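Local coordinates for protein single-stranded-DNA-specific exonuclease RecJ (Thermus thermophilus, PDB 2ZXP) that degrades single-stranded DNA in the 5' to 3' direction as a divalent-metal-dependent exonuclease, with no detectable activity on single-stranded RNA, at residues Ala223-Trp228 with Leu450-Glu455; Pro460-Phe465 with Gly507-Asn512. All coordinates share one frame; numbering follows the deposited sequence.

Contact 1 (Ala223-Trp228 with Leu450-Glu455); sequences APLWGW and LEPYGE
P224 and E455 mark the closest approach of two irregular backbones, their CA atoms 4.6 Å apart, and the touching parts, 223-226 and 452-455, run 126° apart. The two backbones do not bond to each other, and the contact is made by van der Waals packing. Its two main elements are the side chain of L225, which points to the 450-455 loop, and the first carbons of E455, which point back.

One methyl of L225, CD1, does the touching. It rests against the backbone of the loop, 3.8 Å from Y453 O and 3.9 Å from G454 CA. G454 has no side chain, and the leucine methyl lies directly against its CA. The ring of P452, which follows a cis peptide bond, adds a looser apolar contact: its CB is 4.5 Å from L225 CD1.

E455 packs with its aliphatic part. CB is 3.3 Å from A223 O and 3.8 Å from P224 CA, while CG lies over the start of the proline. With CG anti to the backbone N (chi1 -168°) and the chain bent at chi2, the carboxylate turns away from the 223-228 segment. Beside this, W226 folds back on its own segment, one ring face taking P224 CB 3.2 Å above the plane, offset toward the rim.

The CB of A223 points away from the loop, and this side chain lies about 5 Å from that of D221 and close to that of H160, both ligands of the second manganese ion, so the contact borders the metal site. Segment 223-228 leads into helix 227-239, whose R230, V233 and K234 also touch P452, and L450 packs on helix 29-38.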
loop_
_atom_site.group_PDB
_atom_site.type_symbol
_atom_site.label_atom_id
_atom_site.label_comp_id
_atom_site.label_asym_id
_atom_site.label_seq_id
_atom_site.Cartn_x
_atom_site.Cartn_y
_atom_site.Cartn_z
ATOM N N ALA A 223 7.863 1.128 3.776
ATOM C CA ALA A 223 8.350 2.234 2.971
ATOM C C ALA A 223 7.741 2.119 1.575
ATOM O O ALA A 223 7.361 1.036 1.133
ATOM C CB ALA A 223 9.875 2.205 2.879
ATOM N N PRO A 224 7.651 3.244 0.858
ATOM C CA PRO A 224 7.073 3.225 -0.481
ATOM C C PRO A 224 7.940 2.393 -1.420
ATOM O O PRO A 224 9.143 2.636 -1.538
ATOM C CB PRO A 224 7.048 4.706 -0.873
ATOM C CG PRO A 224 7.085 5.438 0.468
ATOM C CD PRO A 224 8.067 4.605 1.234
ATOM N N LEU A 225 7.314 1.428 -2.090
ATOM C CA LEU A 225 8.013 0.552 -3.001
ATOM C C LEU A 225 8.048 1.002 -4.462
ATOM O O LEU A 225 7.398 0.423 -5.323
ATOM C CB LEU A 225 7.425 -0.842 -2.914
ATOM C CG LEU A 225 7.383 -1.498 -1.530
ATOM C CD1 LEU A 225 7.087 -2.996 -1.714
ATOM C CD2 LEU A 225 8.742 -1.317 -0.799
ATOM N N TRP A 226 8.803 2.052 -4.728
ATOM C CA TRP A 226 8.981 2.537 -6.080
ATOM C C TRP A 226 10.425 2.978 -6.185
ATOM O O TRP A 226 11.112 3.147 -5.167
ATOM C CB TRP A 226 8.020 3.697 -6.396
ATOM C CG TRP A 226 8.009 4.850 -5.425
ATOM C CD1 TRP A 226 9.029 5.716 -5.161
ATOM C CD2 TRP A 226 6.896 5.284 -4.630
ATOM N NE1 TRP A 226 8.625 6.672 -4.244
ATOM C CE2 TRP A 226 7.319 6.429 -3.903
ATOM C CE3 TRP A 226 5.578 4.822 -4.464
ATOM C CZ2 TRP A 226 6.467 7.118 -3.021
ATOM C CZ3 TRP A 226 4.727 5.509 -3.587
ATOM C CH2 TRP A 226 5.176 6.641 -2.877
ATOM N N GLY A 227 10.900 3.132 -7.410
ATOM C CA GLY A 227 12.272 3.545 -7.613
ATOM C C GLY A 227 13.284 2.634 -6.938
ATOM O O GLY A 227 13.191 1.410 -6.990
ATOM N N TRP A 228 14.267 3.250 -6.299
ATOM C CA TRP A 228 15.314 2.508 -5.613
ATOM C C TRP A 228 14.731 1.445 -4.633
ATOM O O TRP A 228 15.153 0.273 -4.626
ATOM C CB TRP A 228 16.204 3.490 -4.867
ATOM C CG TRP A 228 17.441 2.856 -4.380
ATOM C CD1 TRP A 228 18.579 2.636 -5.083
ATOM C CD2 TRP A 228 17.634 2.275 -3.096
ATOM N NE1 TRP A 228 19.478 1.946 -4.317
ATOM C CE2 TRP A 228 18.920 1.705 -3.089
ATOM C CE3 TRP A 228 16.839 2.178 -1.942
ATOM C CZ2 TRP A 228 19.437 1.041 -1.978
ATOM C CZ3 TRP A 228 17.357 1.518 -0.837
ATOM C CH2 TRP A 228 18.640 0.961 -0.864
ATOM N N LEU A 450 3.816 -5.919 -11.984
ATOM C CA LEU A 450 3.708 -4.824 -11.015
ATOM C C LEU A 450 4.346 -5.176 -9.684
ATOM O O LEU A 450 4.716 -4.293 -8.913
ATOM C CB LEU A 450 2.240 -4.473 -10.766
ATOM C CG LEU A 450 1.612 -3.394 -11.647
ATOM C CD1 LEU A 450 0.083 -3.443 -11.456
ATOM C CD2 LEU A 450 2.173 -2.031 -11.286
ATOM N N GLU A 451 4.436 -6.469 -9.406
ATOM C CA GLU A 451 5.022 -6.927 -8.159
ATOM C C GLU A 451 6.465 -6.451 -8.113
ATOM O O GLU A 451 7.115 -6.314 -9.150
ATOM C CB GLU A 451 4.944 -8.457 -8.077
ATOM C CG GLU A 451 3.664 -8.966 -7.418
ATOM C CD GLU A 451 3.147 -10.245 -8.042
ATOM O OE1 GLU A 451 3.980 -11.116 -8.391
ATOM O OE2 GLU A 451 1.897 -10.386 -8.179
ATOM N N PRO A 452 6.991 -6.200 -6.903
ATOM C CA PRO A 452 6.318 -6.345 -5.612
ATOM C C PRO A 452 5.303 -5.275 -5.228
ATOM O O PRO A 452 5.586 -4.082 -5.366
ATOM C CB PRO A 452 7.481 -6.361 -4.630
ATOM C CG PRO A 452 8.424 -5.365 -5.264
ATOM C CD PRO A 452 8.397 -5.813 -6.713
ATOM N N TYR A 453 4.143 -5.730 -4.728
ATOM C CA TYR A 453 3.082 -4.861 -4.234
ATOM C C TYR A 453 3.427 -4.428 -2.821
ATOM O O TYR A 453 4.052 -5.186 -2.069
ATOM C CB TYR A 453 1.718 -5.583 -4.171
ATOM C CG TYR A 453 1.140 -5.868 -5.529
ATOM C CD1 TYR A 453 1.038 -4.854 -6.479
ATOM C CD2 TYR A 453 0.738 -7.154 -5.882
ATOM C CE1 TYR A 453 0.548 -5.123 -7.755
ATOM C CE2 TYR A 453 0.254 -7.437 -7.146
ATOM C CZ TYR A 453 0.159 -6.416 -8.085
ATOM O OH TYR A 453 -0.302 -6.675 -9.367
ATOM N N GLY A 454 3.003 -3.221 -2.457
ATOM C CA GLY A 454 3.273 -2.713 -1.122
ATOM C C GLY A 454 2.846 -1.272 -0.985
ATOM O O GLY A 454 1.976 -0.816 -1.713
ATOM N N GLU A 455 3.459 -0.547 -0.057
ATOM C CA GLU A 455 3.136 0.858 0.149
ATOM C C GLU A 455 3.274 1.571 -1.186
ATOM O O GLU A 455 2.465 2.431 -1.574
ATOM C CB GLU A 455 4.099 1.465 1.181
ATOM C CG GLU A 455 3.686 2.820 1.678
ATOM C CD GLU A 455 2.288 2.795 2.287
ATOM O OE1 GLU A 455 1.772 1.685 2.593
ATOM O OE2 GLU A 455 1.715 3.886 2.463
#

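Contact 2 (Pro460-Phe465 with Gly507-Asn512); sequences PLFLLF and GLLSEN
F462 and G507 form an antiparallel hydrogen-bonded pair with CA atoms 5.2 Å apart, joining strand 462-466 to strand 503-514. Both bonds of the pair are nearly straight: F462 N donates to G507 O over 2.7 Å (175° at the hydrogen), and G507 N to F462 O over 2.8 Å. Each donor lies in the plane of the carbonyl it meets. G507 O also receives a CA-H...O contact from L461 CA at 3.3 Å, so two consecutive residues, L461 and F462, converge on the same oxygen.

On the P460 side of the pair the backbones are too far apart to bond directly, and a water joins them: it donates to P460 O at 2.9 Å and accepts from L509 N at 2.6 Å.

The F462 ring lies on the face of the sheet that packs against helix 440-448. Its CG is anti to the carbonyl carbon (chi1 -72°), which brings one ring edge near G507 O and the CE1 atom to 4.2 Å from L509 CB. L447 of helix 440-448 touches the same ring, and V443 and F444 of that helix touch L509, so the helix packs against both partners. The side chains of L461 and L508 pack together, although the exact placing of their methyls is doubtful, and both reach V525 of the adjoining strand 517-528.

Strand 462-466 lies between strands 426-433 and 503-514, parallel to the first and antiparallel to the second. The antiparallel pairing described here is part of the mixed sheet of the RecJ OB domain, consistent with the closed beta barrel characteristic of the OB fold.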
loop_
_atom_site.group_PDB
_atom_site.type_symbol
_atom_site.label_atom_id
_atom_site.label_comp_id
_atom_site.label_asym_id
_atom_site.label_seq_id
_atom_site.Cartn_x
_atom_site.Cartn_y
_atom_site.Cartn_z
ATOM N N PRO A 460 -3.984 -3.950 -7.519
ATOM C CA PRO A 460 -5.200 -3.319 -8.052
ATOM C C PRO A 460 -6.509 -4.070 -7.766
ATOM O O PRO A 460 -6.539 -5.315 -7.677
ATOM C CB PRO A 460 -4.906 -3.229 -9.551
ATOM C CG PRO A 460 -4.141 -4.455 -9.805
ATOM C CD PRO A 460 -3.167 -4.522 -8.605
ATOM N N LEU A 461 -7.594 -3.314 -7.633
ATOM C CA LEU A 461 -8.899 -3.911 -7.410
ATOM C C LEU A 461 -9.780 -3.631 -8.607
ATOM O O LEU A 461 -9.736 -2.533 -9.179
ATOM C CB LEU A 461 -9.583 -3.331 -6.175
ATOM C CG LEU A 461 -8.900 -3.524 -4.834
ATOM C CD1 LEU A 461 -9.488 -2.554 -3.768
ATOM C CD2 LEU A 461 -9.093 -4.978 -4.439
ATOM N N PHE A 462 -10.585 -4.628 -8.974
ATOM C CA PHE A 462 -11.504 -4.516 -10.085
ATOM C C PHE A 462 -12.916 -4.472 -9.559
ATOM O O PHE A 462 -13.234 -5.065 -8.526
ATOM C CB PHE A 462 -11.385 -5.732 -11.039
ATOM C CG PHE A 462 -10.139 -5.743 -11.859
ATOM C CD1 PHE A 462 -9.024 -6.455 -11.445
ATOM C CD2 PHE A 462 -10.066 -5.005 -13.035
ATOM C CE1 PHE A 462 -7.842 -6.439 -12.189
ATOM C CE2 PHE A 462 -8.889 -4.973 -13.788
ATOM C CZ PHE A 462 -7.772 -5.696 -13.360
ATOM N N LEU A 463 -13.786 -3.800 -10.299
ATOM C CA LEU A 463 -15.188 -3.715 -9.910
ATOM C C LEU A 463 -16.004 -4.756 -10.670
ATOM O O LEU A 463 -15.910 -4.849 -11.889
ATOM C CB LEU A 463 -15.721 -2.336 -10.257
ATOM C CG LEU A 463 -17.183 -2.019 -9.981
ATOM C CD1 LEU A 463 -17.421 -1.892 -8.488
ATOM C CD2 LEU A 463 -17.510 -0.697 -10.642
ATOM N N LEU A 464 -16.766 -5.567 -9.958
ATOM C CA LEU A 464 -17.644 -6.519 -10.609
ATOM C C LEU A 464 -19.020 -5.961 -10.265
ATOM O O LEU A 464 -19.154 -5.175 -9.320
ATOM C CB LEU A 464 -17.493 -7.936 -10.049
ATOM C CG LEU A 464 -16.204 -8.665 -10.451
ATOM C CD1 LEU A 464 -15.000 -7.959 -9.824
ATOM C CD2 LEU A 464 -16.265 -10.128 -9.983
ATOM N N PHE A 465 -20.037 -6.338 -11.026
ATOM C CA PHE A 465 -21.382 -5.826 -10.771
ATOM C C PHE A 465 -22.380 -6.756 -11.413
ATOM O O PHE A 465 -22.123 -7.274 -12.502
ATOM C CB PHE A 465 -21.548 -4.419 -11.368
ATOM C CG PHE A 465 -22.886 -3.773 -11.066
ATOM C CD1 PHE A 465 -24.080 -4.292 -11.590
ATOM C CD2 PHE A 465 -22.962 -2.636 -10.262
ATOM C CE1 PHE A 465 -25.327 -3.685 -11.310
ATOM C CE2 PHE A 465 -24.204 -2.018 -9.979
ATOM C CZ PHE A 465 -25.385 -2.547 -10.504
ATOM N N GLY A 507 -12.775 -6.304 -6.065
ATOM C CA GLY A 507 -11.961 -7.473 -5.808
ATOM C C GLY A 507 -10.640 -7.612 -6.527
ATOM O O GLY A 507 -10.363 -6.910 -7.498
ATOM N N LEU A 508 -9.849 -8.572 -6.045
ATOM C CA LEU A 508 -8.526 -8.867 -6.569
ATOM C C LEU A 508 -8.585 -10.045 -7.551
ATOM O O LEU A 508 -9.177 -11.086 -7.255
ATOM C CB LEU A 508 -7.587 -9.218 -5.401
ATOM C CG LEU A 508 -7.504 -8.209 -4.231
ATOM C CD1 LEU A 508 -6.895 -8.910 -2.976
ATOM C CD2 LEU A 508 -6.656 -6.995 -4.641
ATOM N N LEU A 509 -7.959 -9.878 -8.710
ATOM C CA LEU A 509 -7.912 -10.937 -9.713
ATOM C C LEU A 509 -6.962 -12.018 -9.189
ATOM O O LEU A 509 -5.780 -11.772 -9.025
ATOM C CB LEU A 509 -7.357 -10.408 -11.029
ATOM C CG LEU A 509 -7.987 -10.913 -12.324
ATOM C CD1 LEU A 509 -7.001 -10.645 -13.469
ATOM C CD2 LEU A 509 -8.390 -12.359 -12.226
ATOM N N SER A 510 -7.486 -13.210 -8.947
ATOM C CA SER A 510 -6.684 -14.296 -8.428
ATOM C C SER A 510 -6.503 -15.460 -9.381
ATOM O O SER A 510 -7.362 -15.769 -10.211
ATOM C CB SER A 510 -7.310 -14.838 -7.141
ATOM O OG SER A 510 -7.482 -13.801 -6.201
ATOM N N GLU A 511 -5.352 -16.097 -9.235
ATOM C CA GLU A 511 -5.011 -17.280 -9.986
ATOM C C GLU A 511 -4.922 -18.343 -8.895
ATOM O O GLU A 511 -3.913 -18.443 -8.199
ATOM C CB GLU A 511 -3.660 -17.125 -10.658
ATOM C CG GLU A 511 -3.270 -18.375 -11.462
ATOM C CD GLU A 511 -1.916 -18.236 -12.133
ATOM O OE1 GLU A 511 -0.891 -18.169 -11.413
ATOM O OE2 GLU A 511 -1.889 -18.183 -13.378
ATOM N N ASN A 512 -5.994 -19.104 -8.731
ATOM C CA ASN A 512 -6.050 -20.149 -7.718
ATOM C C ASN A 512 -5.631 -21.531 -8.230
ATOM O O ASN A 512 -6.277 -22.117 -9.102
ATOM C CB ASN A 512 -7.463 -20.242 -7.132
ATOM C CG ASN A 512 -7.837 -19.020 -6.327
ATOM O OD1 ASN A 512 -6.973 -18.366 -5.721
ATOM N ND2 ASN A 512 -9.124 -18.715 -6.291
HETATM O O HOH W 1 -6.397 -7.790 -9.129
#

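How the contacts relate
Both segments of contact 1 precede those of contact 2 in the sequence, and the centres of the two contacts lie 20 Å apart. They are joined by the short connection from helix 440-448 to strand 462-466: its earlier part, 450-455, meets the loop leading into helix 227-239, and it runs on into 460-465, which joins the sheet beside strand 503-514. The two also touch directly, Y453 OH lying 3.7 Å from P460 CD. Contact 2 is internal to the OB region, away from the annotated metal sites, whereas contact 1 brings the loop against residues that follow the manganese ligand D221. One loop thus connects the OB sheet with the surroundings of the metal site.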